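Local coordinates for protein ribosomal RNA methyltransferase, putative (Plasmodium falciparum, PDB 2PLW) that binds S-adenosylmethionine and probably transfers its methyl group to a ribose 2'-oxygen of ribosomal RNA, at residues K50-D55 against Y96-I101; K57-D60 against N64-F67; L127-L132 against V152-G157; E131-I136 against N161-Y166. One frame throughout, in Å; residues are numbered along the deposited sequence.

Contact 1: residues K50-D55 against Y96-I101. With SAM (S-adenosylmethionine), chain C.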
loop_
_atom_site.group_PDB
_atom_site.type_symbol
_atom_site.label_atom_id
_atom_site.label_comp_id
_atom_site.label_asym_id
_atom_site.label_seq_id
_atom_site.Cartn_x
_atom_site.Cartn_y
_atom_site.Cartn_z
ATOM N N LYS A 50 5.973 -6.976 -12.089
ATOM C CA LYS A 50 6.717 -5.735 -11.863
ATOM C C LYS A 50 6.485 -5.387 -10.404
ATOM O O LYS A 50 5.341 -5.351 -9.951
ATOM C CB LYS A 50 6.181 -4.587 -12.703
ATOM C CG LYS A 50 6.783 -4.455 -14.062
ATOM C CD LYS A 50 6.127 -3.304 -14.830
ATOM C CE LYS A 50 6.845 -3.070 -16.164
ATOM N NZ LYS A 50 7.083 -4.299 -16.988
ATOM N N ILE A 51 7.571 -5.180 -9.677
ATOM C CA ILE A 51 7.512 -4.803 -8.267
ATOM C C ILE A 51 8.047 -3.371 -8.126
ATOM O O ILE A 51 9.173 -3.088 -8.527
ATOM C CB ILE A 51 8.311 -5.796 -7.402
ATOM C CG1 ILE A 51 7.802 -7.223 -7.646
ATOM C CG2 ILE A 51 8.172 -5.460 -5.925
ATOM C CD1 ILE A 51 8.827 -8.266 -7.281
ATOM N N ILE A 52 7.220 -2.482 -7.580
ATOM C CA ILE A 52 7.571 -1.062 -7.413
ATOM C C ILE A 52 7.457 -0.699 -5.931
ATOM O O ILE A 52 6.485 -1.046 -5.274
ATOM C CB ILE A 52 6.657 -0.120 -8.260
ATOM C CG1 ILE A 52 6.603 -0.576 -9.728
ATOM C CG2 ILE A 52 7.140 1.334 -8.148
ATOM C CD1 ILE A 52 5.379 -0.109 -10.460
ATOM N N GLY A 53 8.453 0.021 -5.428
ATOM C CA GLY A 53 8.450 0.491 -4.042
ATOM C C GLY A 53 8.445 1.996 -4.033
ATOM O O GLY A 53 9.190 2.622 -4.809
ATOM N N ILE A 54 7.670 2.579 -3.120
ATOM C CA ILE A 54 7.679 4.035 -2.965
ATOM C C ILE A 54 7.936 4.342 -1.505
ATOM O O ILE A 54 7.286 3.768 -0.648
ATOM C CB ILE A 54 6.345 4.683 -3.389
ATOM C CG1 ILE A 54 6.203 4.643 -4.917
ATOM C CG2 ILE A 54 6.352 6.208 -2.983
ATOM C CD1 ILE A 54 4.854 5.147 -5.415
ATOM N N ASP A 55 8.864 5.247 -1.213
ATOM C CA ASP A 55 8.979 5.770 0.164
ATOM C C ASP A 55 9.549 7.165 0.107
ATOM O O ASP A 55 10.267 7.491 -0.826
ATOM C CB ASP A 55 9.911 4.884 1.001
ATOM C CG ASP A 55 9.723 5.050 2.479
ATOM O OD1 ASP A 55 10.043 6.122 3.037
ATOM O OD2 ASP A 55 9.275 4.084 3.113
ATOM N N TYR A 96 5.104 10.784 -12.958
ATOM C CA TYR A 96 5.923 10.627 -14.153
ATOM C C TYR A 96 6.905 9.459 -14.053
ATOM O O TYR A 96 7.136 8.737 -15.039
ATOM C CB TYR A 96 6.528 11.972 -14.574
ATOM C CG TYR A 96 5.467 12.701 -15.388
ATOM C CD1 TYR A 96 4.679 13.710 -14.816
ATOM C CD2 TYR A 96 5.182 12.309 -16.700
ATOM C CE1 TYR A 96 3.686 14.326 -15.533
ATOM C CE2 TYR A 96 4.177 12.950 -17.440
ATOM C CZ TYR A 96 3.438 13.952 -16.838
ATOM O OH TYR A 96 2.450 14.577 -17.543
ATOM N N LYS A 97 7.376 9.197 -12.840
ATOM C CA LYS A 97 8.163 7.987 -12.601
ATOM C C LYS A 97 7.325 6.718 -12.778
ATOM O O LYS A 97 7.784 5.754 -13.375
ATOM C CB LYS A 97 8.800 8.034 -11.218
ATOM C CG LYS A 97 9.886 9.101 -11.122
ATOM C CD LYS A 97 10.534 9.066 -9.770
ATOM C CE LYS A 97 11.119 10.425 -9.358
ATOM N NZ LYS A 97 11.377 10.472 -7.866
ATOM N N LEU A 98 6.096 6.715 -12.263
ATOM C CA LEU A 98 5.159 5.615 -12.556
ATOM C C LEU A 98 4.875 5.450 -14.036
ATOM O O LEU A 98 4.819 4.333 -14.530
ATOM C CB LEU A 98 3.842 5.743 -11.773
ATOM C CG LEU A 98 3.985 5.447 -10.290
ATOM C CD1 LEU A 98 2.719 5.903 -9.530
ATOM C CD2 LEU A 98 4.307 3.942 -10.016
ATOM N N LYS A 99 4.697 6.565 -14.739
ATOM C CA LYS A 99 4.431 6.537 -16.189
ATOM C C LYS A 99 5.566 5.840 -16.960
ATOM O O LYS A 99 5.309 5.029 -17.840
ATOM C CB LYS A 99 4.247 7.973 -16.698
ATOM C CG LYS A 99 3.745 8.098 -18.139
ATOM C CD LYS A 99 3.510 9.568 -18.519
ATOM C CE LYS A 99 2.163 10.081 -18.002
ATOM N NZ LYS A 99 1.042 9.675 -18.920
ATOM N N GLU A 100 6.812 6.175 -16.618
ATOM C CA GLU A 100 8.007 5.552 -17.184
ATOM C C GLU A 100 7.933 4.035 -17.070
ATOM O O GLU A 100 8.309 3.325 -17.986
ATOM C CB GLU A 100 9.264 6.017 -16.443
ATOM C CG GLU A 100 9.888 7.312 -16.911
ATOM C CD GLU A 100 11.269 7.522 -16.279
ATOM O OE1 GLU A 100 12.282 7.449 -17.018
ATOM O OE2 GLU A 100 11.338 7.744 -15.037
ATOM N N ILE A 101 7.434 3.557 -15.938
ATOM C CA ILE A 101 7.425 2.127 -15.607
ATOM C C ILE A 101 6.190 1.404 -16.181
ATOM O O ILE A 101 6.309 0.334 -16.798
ATOM C CB ILE A 101 7.546 1.906 -14.054
ATOM C CG1 ILE A 101 8.847 2.467 -13.481
ATOM C CG2 ILE A 101 7.486 0.422 -13.693
ATOM C CD1 ILE A 101 8.782 2.721 -11.965
HETATM N N SAM C . 7.118 -2.294 4.949
HETATM C CA SAM C . 8.510 -1.764 5.145
HETATM C C SAM C . 9.551 -2.884 5.099
HETATM O O SAM C . 9.176 -4.051 5.220
HETATM O OXT SAM C . 10.757 -2.671 4.917
HETATM C CB SAM C . 8.583 -1.004 6.475
HETATM C CG SAM C . 7.790 0.294 6.331
HETATM S SD SAM C . 8.082 1.520 7.621
HETATM C CE SAM C . 7.255 0.675 8.978
HETATM C "C5'" SAM C . 6.891 2.819 7.203
HETATM C "C4'" SAM C . 7.417 3.697 6.067
HETATM O "O4'" SAM C . 6.347 4.536 5.624
HETATM C "C3'" SAM C . 8.590 4.639 6.437
HETATM O "O3'" SAM C . 9.777 4.258 5.777
HETATM C "C2'" SAM C . 8.115 6.027 5.981
HETATM O "O2'" SAM C . 9.089 6.856 5.357
HETATM C "C1'" SAM C . 6.983 5.672 5.034
HETATM N N9 SAM C . 5.989 6.722 4.799
HETATM C C8 SAM C . 5.234 7.421 5.718
HETATM N N7 SAM C . 4.417 8.263 5.051
HETATM C C5 SAM C . 4.644 8.099 3.721
HETATM C C6 SAM C . 4.097 8.683 2.578
HETATM N N6 SAM C . 3.152 9.609 2.663
HETATM N N1 SAM C . 4.530 8.297 1.334
HETATM C C2 SAM C . 5.507 7.330 1.185
HETATM N N3 SAM C . 6.043 6.737 2.313
HETATM C C4 SAM C . 5.627 7.132 3.551
#
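I52 carries its CG1 branch anti to the carbonyl carbon (chi1 -51°), while I101 holds CG2 anti to its backbone N, and these settings bring the two branches together between strand and helix. This is the Rossmann-like fold of the class I methyltransferases: strand 50-55 lies in the parallel part of the sheet, between strands 66-69 and 24-29, and helix 96-101 runs back over one face of it, nearly antiparallel at 170° with the axes 11.2 Å apart. From the strand, I52 CD1 reaches I101 CG2 at 3.9 Å. I52 CD1 also lies 4.2 Å from L98 CD2, one helical turn earlier than I101. Isoleucine and leucine suit this layer because their branches end in methyl groups that meet without any polar atom to satisfy. At the edge, K50 lays its long aliphatic chain alongside I101, CD lying 4.1 Å from I101 CG2, and CE comes 3.5 Å from I101 O; lysine fits this partly exposed border because its methylenes can pack while the amino group lies further out. The strand alternates: I52 and I54 face the helix, while I51 packs on helix 35-43. At the strand's end D55 takes the cofactor's ribose diol with both carboxylate oxygens: O3' of S-adenosylmethionine donates to D55 OD2 at 2.7 Å, and O2' donates to D55 OD1 at 2.6 Å.

Contact 2: residues K57-D60 against N64-F67. With SAM (S-adenosylmethionine), chain C.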
loop_
_atom_site.group_PDB
_atom_site.type_symbol
_atom_site.label_atom_id
_atom_site.label_comp_id
_atom_site.label_asym_id
_atom_site.label_seq_id
_atom_site.Cartn_x
_atom_site.Cartn_y
_atom_site.Cartn_z
ATOM N N LYS A 57 11.750 8.086 2.171
ATOM C CA LYS A 57 13.156 7.767 2.464
ATOM C C LYS A 57 13.786 6.909 1.358
ATOM O O LYS A 57 13.165 5.969 0.848
ATOM C CB LYS A 57 13.274 7.011 3.783
ATOM C CG LYS A 57 12.948 7.813 5.037
ATOM C CD LYS A 57 13.314 6.993 6.297
ATOM C CE LYS A 57 12.058 6.282 6.849
ATOM N NZ LYS A 57 12.287 5.029 7.660
ATOM N N ILE A 58 15.036 7.206 1.034
ATOM C CA ILE A 58 15.729 6.495 -0.031
ATOM C C ILE A 58 16.095 5.094 0.422
ATOM O O ILE A 58 16.749 4.913 1.457
ATOM C CB ILE A 58 16.977 7.268 -0.543
ATOM C CG1 ILE A 58 16.534 8.545 -1.256
ATOM C CG2 ILE A 58 17.724 6.433 -1.593
ATOM C CD1 ILE A 58 17.573 9.625 -1.300
ATOM N N MET A 59 15.652 4.101 -0.348
ATOM C CA MET A 59 15.884 2.718 0.002
ATOM C C MET A 59 17.133 2.267 -0.751
ATOM O O MET A 59 17.364 2.694 -1.880
ATOM C CB MET A 59 14.658 1.907 -0.420
ATOM C CG MET A 59 14.819 0.423 -0.363
ATOM S SD MET A 59 13.315 -0.437 -0.844
ATOM C CE MET A 59 13.521 -0.531 -2.626
ATOM N N ASP A 60 17.940 1.403 -0.135
ATOM C CA ASP A 60 19.031 0.780 -0.878
ATOM C C ASP A 60 18.448 -0.059 -2.015
ATOM O O ASP A 60 17.444 -0.735 -1.816
ATOM C CB ASP A 60 19.851 -0.125 0.033
ATOM C CG ASP A 60 20.765 0.647 0.946
ATOM O OD1 ASP A 60 20.981 1.869 0.714
ATOM O OD2 ASP A 60 21.264 -0.008 1.876
ATOM N N ASN A 64 15.880 -6.104 -9.365
ATOM C CA ASN A 64 14.561 -6.394 -9.942
ATOM C C ASN A 64 13.380 -5.744 -9.237
ATOM O O ASN A 64 12.244 -6.204 -9.364
ATOM C CB ASN A 64 14.368 -7.911 -10.079
ATOM C CG ASN A 64 15.506 -8.562 -10.870
ATOM O OD1 ASN A 64 16.133 -9.517 -10.402
ATOM N ND2 ASN A 64 15.812 -8.006 -12.050
ATOM N N VAL A 65 13.667 -4.682 -8.493
ATOM C CA VAL A 65 12.637 -3.848 -7.902
ATOM C C VAL A 65 12.848 -2.418 -8.359
ATOM O O VAL A 65 13.990 -1.918 -8.323
ATOM C CB VAL A 65 12.705 -3.909 -6.371
ATOM C CG1 VAL A 65 11.668 -2.917 -5.738
ATOM C CG2 VAL A 65 12.472 -5.376 -5.891
ATOM N N TYR A 66 11.763 -1.761 -8.772
ATOM C CA TYR A 66 11.831 -0.348 -9.161
ATOM C C TYR A 66 11.563 0.451 -7.904
ATOM O O TYR A 66 10.584 0.183 -7.204
ATOM C CB TYR A 66 10.753 0.003 -10.169
ATOM C CG TYR A 66 10.809 -0.748 -11.470
ATOM C CD1 TYR A 66 11.530 -0.251 -12.545
ATOM C CD2 TYR A 66 10.108 -1.945 -11.638
ATOM C CE1 TYR A 66 11.561 -0.933 -13.760
ATOM C CE2 TYR A 66 10.158 -2.641 -12.852
ATOM C CZ TYR A 66 10.881 -2.123 -13.904
ATOM O OH TYR A 66 10.946 -2.795 -15.112
ATOM N N PHE A 67 12.413 1.422 -7.597
ATOM C CA PHE A 67 12.147 2.264 -6.450
ATOM C C PHE A 67 11.837 3.691 -6.913
ATOM O O PHE A 67 12.424 4.191 -7.890
ATOM C CB PHE A 67 13.329 2.258 -5.464
ATOM C CG PHE A 67 13.183 3.269 -4.358
ATOM C CD1 PHE A 67 12.237 3.082 -3.362
ATOM C CD2 PHE A 67 13.991 4.398 -4.324
ATOM C CE1 PHE A 67 12.107 4.010 -2.336
ATOM C CE2 PHE A 67 13.867 5.346 -3.301
ATOM C CZ PHE A 67 12.912 5.160 -2.326
HETATM N N SAM C . 7.118 -2.294 4.949
HETATM C CA SAM C . 8.510 -1.764 5.145
HETATM C C SAM C . 9.551 -2.884 5.099
HETATM O O SAM C . 9.176 -4.051 5.220
HETATM O OXT SAM C . 10.757 -2.671 4.917
HETATM C CB SAM C . 8.583 -1.004 6.475
HETATM C CG SAM C . 7.790 0.294 6.331
HETATM S SD SAM C . 8.082 1.520 7.621
HETATM C CE SAM C . 7.255 0.675 8.978
HETATM C "C5'" SAM C . 6.891 2.819 7.203
HETATM C "C4'" SAM C . 7.417 3.697 6.067
HETATM O "O4'" SAM C . 6.347 4.536 5.624
HETATM C "C3'" SAM C . 8.590 4.639 6.437
HETATM O "O3'" SAM C . 9.777 4.258 5.777
HETATM C "C2'" SAM C . 8.115 6.027 5.981
HETATM O "O2'" SAM C . 9.089 6.856 5.357
HETATM C "C1'" SAM C . 6.983 5.672 5.034
HETATM N N9 SAM C . 5.989 6.722 4.799
HETATM C C8 SAM C . 5.234 7.421 5.718
HETATM N N7 SAM C . 4.417 8.263 5.051
HETATM C C5 SAM C . 4.644 8.099 3.721
HETATM C C6 SAM C . 4.097 8.683 2.578
HETATM N N6 SAM C . 3.152 9.609 2.663
HETATM N N1 SAM C . 4.530 8.297 1.334
HETATM C C2 SAM C . 5.507 7.330 1.185
HETATM N N3 SAM C . 6.043 6.737 2.313
HETATM C C4 SAM C . 5.627 7.132 3.551
#
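F67 and M59 account for most of this small surface contact, the methionine starting over one face of the phenyl ring. M59 CB sits over that face, 4.0 Å from the centroid and 19° off the ring normal, a CH-pi contact. Beyond it the chain bends at chi3 (87°), which takes CE toward the base of the ring, within 3.9 Å of F67 CD1 and 4.3 Å from V65 CG1. The sulfur takes part as well: M59 SD stands obliquely to the ring, 5.3 Å from its centroid, a Met-aromatic contact. A flexible methionine can follow the ring from its face to its root. In the Rossmann-like fold, the loop 57-60 leads from the strand ending at D55 toward edge strand 66-69, and the F67 side chain reaches from that strand to pack against the loop. Backbone joins in, with M59 N over the ring face, 3.5 Å from F67 CZ. The loop also serves the cofactor, since K57 points away from F67 and its NZ makes a weak hydrogen bond of 3.2 Å to O3' of S-adenosylmethionine.

Contact 3: residues L127-L132 against V152-G157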
loop_
_atom_site.group_PDB
_atom_site.type_symbol
_atom_site.label_atom_id
_atom_site.label_comp_id
_atom_site.label_asym_id
_atom_site.label_seq_id
_atom_site.Cartn_x
_atom_site.Cartn_y
_atom_site.Cartn_z
ATOM N N LEU A 127 -6.304 10.505 14.066
ATOM C CA LEU A 127 -6.747 11.439 13.015
ATOM C C LEU A 127 -5.673 11.647 11.944
ATOM O O LEU A 127 -5.975 11.689 10.726
ATOM C CB LEU A 127 -7.174 12.797 13.596
ATOM C CG LEU A 127 -7.919 13.735 12.632
ATOM C CD1 LEU A 127 -9.245 13.074 12.255
ATOM C CD2 LEU A 127 -8.117 15.118 13.279
ATOM N N ASN A 128 -4.419 11.783 12.384
ATOM C CA ASN A 128 -3.304 11.905 11.432
ATOM C C ASN A 128 -3.190 10.668 10.565
ATOM O O ASN A 128 -2.885 10.768 9.379
ATOM C CB ASN A 128 -1.966 12.112 12.142
ATOM C CG ASN A 128 -1.883 13.428 12.867
ATOM O OD1 ASN A 128 -2.722 14.304 12.685
ATOM N ND2 ASN A 128 -0.842 13.578 13.700
ATOM N N SER A 129 -3.362 9.507 11.190
ATOM C CA SER A 129 -3.361 8.232 10.476
ATOM C C SER A 129 -4.492 8.186 9.462
ATOM O O SER A 129 -4.315 7.654 8.354
ATOM C CB SER A 129 -3.485 7.063 11.462
ATOM O OG SER A 129 -3.508 5.790 10.813
ATOM N N CYS A 130 -5.663 8.677 9.853
ATOM C CA CYS A 130 -6.805 8.760 8.924
ATOM C C CYS A 130 -6.443 9.614 7.716
ATOM O O CYS A 130 -6.735 9.265 6.566
ATOM C CB CYS A 130 -8.009 9.353 9.653
ATOM S SG CYS A 130 -8.721 8.161 10.793
ATOM N N GLU A 131 -5.780 10.736 7.989
ATOM C CA GLU A 131 -5.421 11.689 6.938
ATOM C C GLU A 131 -4.479 11.023 5.935
ATOM O O GLU A 131 -4.688 11.130 4.733
ATOM C CB GLU A 131 -4.780 12.962 7.513
ATOM C CG GLU A 131 -4.373 13.937 6.391
ATOM C CD GLU A 131 -3.749 15.254 6.888
ATOM O OE1 GLU A 131 -2.893 15.214 7.803
ATOM O OE2 GLU A 131 -4.103 16.316 6.318
ATOM N N LEU A 132 -3.480 10.298 6.446
ATOM C CA LEU A 132 -2.530 9.583 5.601
ATOM C C LEU A 132 -3.256 8.502 4.810
ATOM O O LEU A 132 -3.000 8.323 3.615
ATOM C CB LEU A 132 -1.406 8.967 6.438
ATOM C CG LEU A 132 -0.386 8.123 5.649
ATOM C CD1 LEU A 132 0.214 8.929 4.491
ATOM C CD2 LEU A 132 0.696 7.652 6.578
ATOM N N VAL A 152 -4.036 -1.477 3.220
ATOM C CA VAL A 152 -3.458 -0.263 3.796
ATOM C C VAL A 152 -3.486 -0.333 5.317
ATOM O O VAL A 152 -4.507 -0.695 5.918
ATOM C CB VAL A 152 -4.170 1.011 3.265
ATOM C CG1 VAL A 152 -5.682 0.979 3.541
ATOM C CG2 VAL A 152 -3.516 2.294 3.810
ATOM N N LYS A 153 -2.354 0.009 5.919
ATOM C CA LYS A 153 -2.267 0.056 7.384
ATOM C C LYS A 153 -2.816 1.368 7.954
ATOM O O LYS A 153 -2.698 2.424 7.338
ATOM C CB LYS A 153 -0.815 -0.160 7.829
ATOM C CG LYS A 153 -0.646 -0.377 9.334
ATOM C CD LYS A 153 0.809 -0.687 9.689
ATOM C CE LYS A 153 1.804 0.405 9.418
ATOM N NZ LYS A 153 3.197 -0.078 9.694
ATOM N N MET A 154 -3.407 1.295 9.145
ATOM C CA MET A 154 -3.722 2.529 9.874
ATOM C C MET A 154 -3.779 2.238 11.361
ATOM O O MET A 154 -3.903 1.055 11.758
ATOM C CB MET A 154 -5.051 3.125 9.418
ATOM C CG MET A 154 -6.287 2.340 9.868
ATOM S SD MET A 154 -7.839 3.206 9.506
ATOM C CE MET A 154 -7.557 4.798 10.298
ATOM N N TYR A 155 -3.687 3.300 12.168
ATOM C CA TYR A 155 -3.978 3.172 13.610
ATOM C C TYR A 155 -5.465 3.001 13.797
ATOM O O TYR A 155 -6.246 3.854 13.372
ATOM C CB TYR A 155 -3.477 4.378 14.423
ATOM C CG TYR A 155 -1.978 4.409 14.551
ATOM C CD1 TYR A 155 -1.290 3.373 15.187
ATOM C CD2 TYR A 155 -1.239 5.461 14.008
ATOM C CE1 TYR A 155 0.102 3.393 15.281
ATOM C CE2 TYR A 155 0.148 5.485 14.097
ATOM C CZ TYR A 155 0.806 4.449 14.737
ATOM O OH TYR A 155 2.177 4.468 14.834
ATOM N N LEU A 156 -5.859 1.896 14.430
ATOM C CA LEU A 156 -7.260 1.630 14.703
ATOM C C LEU A 156 -7.828 2.699 15.623
ATOM O O LEU A 156 -7.168 3.141 16.581
ATOM C CB LEU A 156 -7.446 0.255 15.347
ATOM C CG LEU A 156 -8.861 -0.168 15.789
ATOM C CD1 LEU A 156 -9.770 -0.507 14.627
ATOM C CD2 LEU A 156 -8.806 -1.379 16.716
ATOM N N GLY A 157 -9.054 3.098 15.337
ATOM C CA GLY A 157 -9.718 4.081 16.186
ATOM C C GLY A 157 -11.070 4.490 15.689
ATOM O O GLY A 157 -11.700 3.795 14.898
#
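A beta-alpha-beta crossover of the Rossmann-like fold links strand 107-112 to its parallel neighbour 148-155, and its connecting helix packs on the second strand here. S129, on the helix, meets Y155 and M154 where that strand ends, the two segments running antiparallel at 161°. With OG anti to the backbone N (chi1 179°), the S129 hydroxyl is placed against the strand, where OG accepts a hydrogen bond from Y155 N at 2.8 Å. Serine suits this buried place: it is small enough to let helix and strand approach to 7.3 Å between axes, yet it satisfies a backbone N-H of the strand. S129 CB also rests at the edge of the tyrosine ring, 3.8 Å from Y155 CD2. Next to M154 in the strand is K153, the predicted proton acceptor, whose NZ forms a salt bridge with D113. M154 points toward the helix, and its CB is 3.4 Å from S129 OG. M154 CG lies between the backbone N and the carbonyl carbon (chi1 72°), and the unbranched chain bends again at chi3, turning the terminal methyl to the small side chain of C130, with M154 CE 3.6 Å from C130 SG.

Contact 4: residues E131-I136 against N161-Y166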
loop_
_atom_site.group_PDB
_atom_site.type_symbol
_atom_site.label_atom_id
_atom_site.label_comp_id
_atom_site.label_asym_id
_atom_site.label_seq_id
_atom_site.Cartn_x
_atom_site.Cartn_y
_atom_site.Cartn_z
ATOM N N GLU A 131 -5.780 10.736 7.989
ATOM C CA GLU A 131 -5.421 11.689 6.938
ATOM C C GLU A 131 -4.479 11.023 5.935
ATOM O O GLU A 131 -4.688 11.130 4.733
ATOM C CB GLU A 131 -4.780 12.962 7.513
ATOM C CG GLU A 131 -4.373 13.937 6.391
ATOM C CD GLU A 131 -3.749 15.254 6.888
ATOM O OE1 GLU A 131 -2.893 15.214 7.803
ATOM O OE2 GLU A 131 -4.103 16.316 6.318
ATOM N N LEU A 132 -3.480 10.298 6.446
ATOM C CA LEU A 132 -2.530 9.583 5.601
ATOM C C LEU A 132 -3.256 8.502 4.810
ATOM O O LEU A 132 -3.000 8.323 3.615
ATOM C CB LEU A 132 -1.406 8.967 6.438
ATOM C CG LEU A 132 -0.386 8.123 5.649
ATOM C CD1 LEU A 132 0.214 8.929 4.491
ATOM C CD2 LEU A 132 0.696 7.652 6.578
ATOM N N THR A 133 -4.150 7.784 5.480
ATOM C CA THR A 133 -4.908 6.721 4.828
ATOM C C THR A 133 -5.764 7.278 3.674
ATOM O O THR A 133 -5.858 6.692 2.604
ATOM C CB THR A 133 -5.770 5.973 5.857
ATOM O OG1 THR A 133 -4.888 5.335 6.793
ATOM C CG2 THR A 133 -6.603 4.907 5.156
ATOM N N LEU A 134 -6.372 8.431 3.913
ATOM C CA LEU A 134 -7.153 9.087 2.875
ATOM C C LEU A 134 -6.247 9.506 1.704
ATOM O O LEU A 134 -6.641 9.311 0.567
ATOM C CB LEU A 134 -7.944 10.275 3.450
ATOM C CG LEU A 134 -9.135 9.847 4.311
ATOM C CD1 LEU A 134 -9.691 11.045 5.095
ATOM C CD2 LEU A 134 -10.220 9.214 3.425
ATOM N N SER A 135 -5.053 10.053 1.977
ATOM C CA SER A 135 -4.113 10.463 0.922
ATOM C C SER A 135 -3.703 9.273 0.067
ATOM O O SER A 135 -3.741 9.339 -1.167
ATOM C CB SER A 135 -2.854 11.155 1.492
ATOM O OG SER A 135 -3.227 12.404 2.056
ATOM N N ILE A 136 -3.357 8.174 0.737
ATOM C CA ILE A 136 -2.929 6.979 0.029
ATOM C C ILE A 136 -4.104 6.401 -0.754
ATOM O O ILE A 136 -3.934 5.988 -1.894
ATOM C CB ILE A 136 -2.344 5.925 0.995
ATOM C CG1 ILE A 136 -1.018 6.430 1.581
ATOM C CG2 ILE A 136 -2.057 4.628 0.231
ATOM C CD1 ILE A 136 -0.576 5.642 2.807
ATOM N N ASN A 161 -13.986 2.517 11.017
ATOM C CA ASN A 161 -15.116 1.953 10.325
ATOM C C ASN A 161 -15.690 2.865 9.241
ATOM O O ASN A 161 -16.138 2.386 8.191
ATOM C CB ASN A 161 -16.178 1.441 11.290
ATOM C CG ASN A 161 -16.556 0.017 10.978
ATOM O OD1 ASN A 161 -17.628 -0.249 10.426
ATOM N ND2 ASN A 161 -15.634 -0.909 11.251
ATOM N N ASN A 162 -15.629 4.175 9.466
ATOM C CA ASN A 162 -15.969 5.119 8.404
ATOM C C ASN A 162 -15.134 4.863 7.142
ATOM O O ASN A 162 -15.656 4.863 6.017
ATOM C CB ASN A 162 -15.755 6.558 8.858
ATOM C CG ASN A 162 -16.718 7.002 9.941
ATOM O OD1 ASN A 162 -17.833 6.455 10.115
ATOM N ND2 ASN A 162 -16.291 8.014 10.690
ATOM N N LEU A 163 -13.837 4.654 7.341
ATOM C CA LEU A 163 -12.925 4.432 6.218
ATOM C C LEU A 163 -13.226 3.104 5.561
ATOM O O LEU A 163 -13.220 2.975 4.326
ATOM C CB LEU A 163 -11.472 4.482 6.699
ATOM C CG LEU A 163 -11.020 5.903 7.073
ATOM C CD1 LEU A 163 -9.536 5.931 7.340
ATOM C CD2 LEU A 163 -11.346 6.875 5.984
ATOM N N LYS A 164 -13.513 2.119 6.382
ATOM C CA LYS A 164 -13.874 0.800 5.838
ATOM C C LYS A 164 -15.104 0.921 4.931
ATOM O O LYS A 164 -15.108 0.433 3.796
ATOM C CB LYS A 164 -14.114 -0.172 6.974
ATOM C CG LYS A 164 -14.352 -1.584 6.514
ATOM C CD LYS A 164 -14.601 -2.450 7.735
ATOM C CE LYS A 164 -14.822 -3.869 7.348
ATOM N NZ LYS A 164 -14.887 -4.704 8.599
ATOM N N THR A 165 -16.120 1.653 5.396
ATOM C CA THR A 165 -17.354 1.839 4.630
ATOM C C THR A 165 -17.097 2.603 3.344
ATOM O O THR A 165 -17.642 2.295 2.275
ATOM C CB THR A 165 -18.411 2.518 5.484
ATOM O OG1 THR A 165 -18.763 1.614 6.533
ATOM C CG2 THR A 165 -19.642 2.866 4.658
ATOM N N TYR A 166 -16.218 3.586 3.437
ATOM C CA TYR A 166 -15.860 4.334 2.259
ATOM C C TYR A 166 -15.232 3.402 1.208
ATOM O O TYR A 166 -15.569 3.452 0.021
ATOM C CB TYR A 166 -14.893 5.452 2.656
ATOM C CG TYR A 166 -14.481 6.314 1.503
ATOM C CD1 TYR A 166 -15.419 7.005 0.743
ATOM C CD2 TYR A 166 -13.132 6.448 1.173
ATOM C CE1 TYR A 166 -15.023 7.817 -0.333
ATOM C CE2 TYR A 166 -12.735 7.252 0.118
ATOM C CZ TYR A 166 -13.680 7.923 -0.631
ATOM O OH TYR A 166 -13.236 8.713 -1.674
#
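T133 OG1 is hydrogen-bonded to S129 O, the carbonyl one turn back, so the polar branch of this buried threonine is satisfied within its own helix. The contact joins two helices of the Rossmann-like fold, 122-143 and the shorter 160-168, which precede and follow strand 148-155 in the chain and meet beside its M154. With the hydroxyl turned back on its own helix, the methyl is left for the other: T133 CG2 stands anti to the backbone N and lies 3.8 Å from L163 CD1. T133 CB is nearly as close, 4.0 Å from L163 CD1. A beta-branched residue with one polar and one apolar arm is well suited to this double duty. L163 is the centre of the contact, pointing toward helix 131-136 with its forked end shared out, CD1 going to T133 and CD2 to L134. The side chains cross at a slant rather than lying alongside. L134 starts out along the flank of its helix, but with CG anti to the carbonyl carbon (chi1 -73°) its branch bends over to L163 at the more exposed border of the contact. L134 CG is 4.1 Å from L163 CD2, and the tightest approach joins two methyls, L134 CD2 and L163 CD2, at 3.6 Å.

In the fold
The four contacts form two pairs within one Rossmann-like domain. Contacts 1 and 2, centres 10 Å apart, lie on neighbouring parallel strands, 49-55 and 66-69: probable hydrogen bonds join G53 N to Y66 O (2.8 Å) and I51 O to Y66 N (2.9 Å). Contacts 3 and 4, centres only 7 Å apart, share helix 122-143, and M154 CE of contact 3 lies 3.7 Å from L163 CD1 of contact 4. K153, the predicted proton acceptor, belongs to contact 3, its side chain about 7 Å from that of T133 of contact 4. Both pairs reach S-adenosylmethionine: D55 bonds its ribose, K57 adds a weak bond, and L132 touches it from the shared helix.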